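Local coordinates for protein Cel44C (PDB 2YKK) that hydrolyses internal beta-1,4-glucosidic links of xyloglucan and, more generally, cellulose-type beta-1,4-glucans, through its family 44 glycoside hydrolase catalytic module, at residues Thr11-Thr16 and Ser424-Asp429. The protein carries 2 engineered substitutions. Sequence-based numbering, arbitrary orientation. Where two conformers were deposited one is given.
Sequences TIKVDT and SAQTSD
Strands 11-15 and 424-427 run antiparallel, their axes 4.7 Å apart, with Lys13 opposite Gln426 as a hydrogen-bonded pair. They belong to the all-beta domain that packs beside the TIM barrel in this GH44 module. The chain enters this domain at its N-terminal end, builds the barrel, and returns with strand 421-427, so the pairing joins residues about 400 positions apart.

Lys13 N donates to Gln426 O and Gln426 N to Lys13 O, both at 2.9 Å. Ile12 and Val14 are non-hydrogen-bonded positions facing Thr427 and Ala425. Their own backbones bond to strand 460-467 on the other edge, so strand 8-22 sits inside the sheet. On the face that carries these four side chains, where Ile12 and Val14 are buried, Val14 CG2 meets Ala425 CB at 4.2 Å. Val435 and Ala437 of strand 433-439 and Val451 and Leu449 of strand 446-453 extend the apolar packing. Ile12 CG1 lies 4.0 Å from Thr427 OG1, and the two side chains slant across each other. Thr427 OG1 accepts from Asp429 N, closing an ST turn at the strand end, and bonds to Ser433 OG.

Lys13 and Gln426 carry the opposite face. Both have CG beside the backbone N, with chi1 near -60°. The Gln426 chain is extended beyond CG and the Lys13 chain bends further out; they lie side by side, pointing the same way. Lys13 NZ comes within 3.6 Å of Gln426 OE1. A water donates to Lys13 O and to Gln426 OE1 and accepts from Ser424 OG, so it links both strands. Past the last strand residue, Ser428 N still bonds to Thr11 O, nearly in line with the carbonyl. Ser428 CB points toward strand 11-15, and chi1 of 66° sets OG between its own N and carbonyl carbon, where OG accepts from Thr11 N at 3.0 Å.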
# COMPACT_ATOMS: atom_id res chain seq x y z
N THR A 11 6.20 -19.00 24.69
CA THR A 11 6.67 -17.90 25.49
C THR A 11 6.87 -16.69 24.57
O THR A 11 7.40 -16.83 23.45
CB THR A 11 7.94 -18.28 26.19
OG1 THR A 11 8.77 -18.98 25.27
CG2 THR A 11 7.58 -19.19 27.35
N ILE A 12 6.41 -15.54 25.05
CA ILE A 12 6.48 -14.26 24.33
C ILE A 12 7.19 -13.27 25.23
O ILE A 12 6.78 -13.04 26.36
CB ILE A 12 5.08 -13.79 23.97
CG1 ILE A 12 4.53 -14.74 22.88
CG2 ILE A 12 5.07 -12.27 23.44
CD1 ILE A 12 3.16 -14.45 22.41
N LYS A 13 8.26 -12.67 24.72
CA LYS A 13 9.02 -11.72 25.50
C LYS A 13 8.83 -10.34 24.87
O LYS A 13 9.08 -10.20 23.68
CB LYS A 13 10.48 -12.09 25.39
CG LYS A 13 10.83 -13.50 25.92
CD LYS A 13 12.37 -13.68 25.92
CE LYS A 13 13.09 -12.46 26.54
NZ LYS A 13 14.42 -12.13 25.91
N VAL A 14 8.36 -9.38 25.65
CA VAL A 14 8.14 -8.00 25.18
C VAL A 14 9.02 -7.07 26.02
O VAL A 14 8.98 -7.13 27.26
CB VAL A 14 6.66 -7.57 25.33
CG1 VAL A 14 6.45 -6.10 24.77
CG2 VAL A 14 5.78 -8.53 24.54
N ASP A 15 9.83 -6.26 25.35
CA ASP A 15 10.75 -5.39 26.05
C ASP A 15 10.52 -3.97 25.51
O ASP A 15 10.93 -3.66 24.39
CB ASP A 15 12.19 -5.83 25.83
CG ASP A 15 13.19 -4.96 26.60
OD1 ASP A 15 12.80 -3.88 27.10
OD2 ASP A 15 14.36 -5.40 26.73
N THR A 16 9.88 -3.12 26.31
CA THR A 16 9.49 -1.78 25.87
C THR A 16 10.66 -0.81 25.79
O THR A 16 10.49 0.32 25.32
CB THR A 16 8.48 -1.13 26.79
OG1 THR A 16 9.03 -1.02 28.11
CG2 THR A 16 7.16 -1.94 26.82
N SER A 424 10.27 -4.25 20.84
CA SER A 424 10.59 -5.67 20.67
C SER A 424 9.52 -6.62 21.24
O SER A 424 9.12 -6.52 22.43
CB SER A 424 11.97 -5.96 21.33
OG SER A 424 12.33 -7.35 21.22
N ALA A 425 9.06 -7.55 20.38
CA ALA A 425 8.19 -8.62 20.79
C ALA A 425 8.67 -9.87 20.10
O ALA A 425 8.74 -9.93 18.85
CB ALA A 425 6.68 -8.29 20.41
N GLN A 426 9.04 -10.87 20.90
CA GLN A 426 9.58 -12.09 20.35
C GLN A 426 8.66 -13.24 20.76
O GLN A 426 8.08 -13.23 21.85
CB GLN A 426 11.00 -12.36 20.86
CG GLN A 426 12.09 -11.31 20.51
CD GLN A 426 13.41 -11.59 21.28
OE1 GLN A 426 13.52 -11.35 22.49
NE2 GLN A 426 14.39 -12.14 20.59
N THR A 427 8.55 -14.24 19.89
CA THR A 427 7.79 -15.45 20.25
C THR A 427 8.64 -16.69 20.05
O THR A 427 9.46 -16.75 19.13
CB THR A 427 6.49 -15.59 19.44
OG1 THR A 427 5.88 -16.84 19.73
CG2 THR A 427 6.74 -15.60 17.89
N SER A 428 8.40 -17.69 20.89
CA SER A 428 9.13 -18.96 20.78
C SER A 428 8.63 -19.86 19.63
O SER A 428 9.23 -20.90 19.35
CB SER A 428 9.03 -19.72 22.12
OG SER A 428 7.68 -20.11 22.36
N ASP A 429 7.53 -19.49 18.96
CA ASP A 429 6.99 -20.34 17.89
C ASP A 429 6.53 -19.43 16.75
O ASP A 429 5.41 -18.92 16.74
CB ASP A 429 5.79 -21.17 18.37
CG ASP A 429 5.24 -22.12 17.30
OD1 ASP A 429 5.56 -22.04 16.10
OD2 ASP A 429 4.46 -23.01 17.69
O HOH W 1 11.57 -8.89 23.38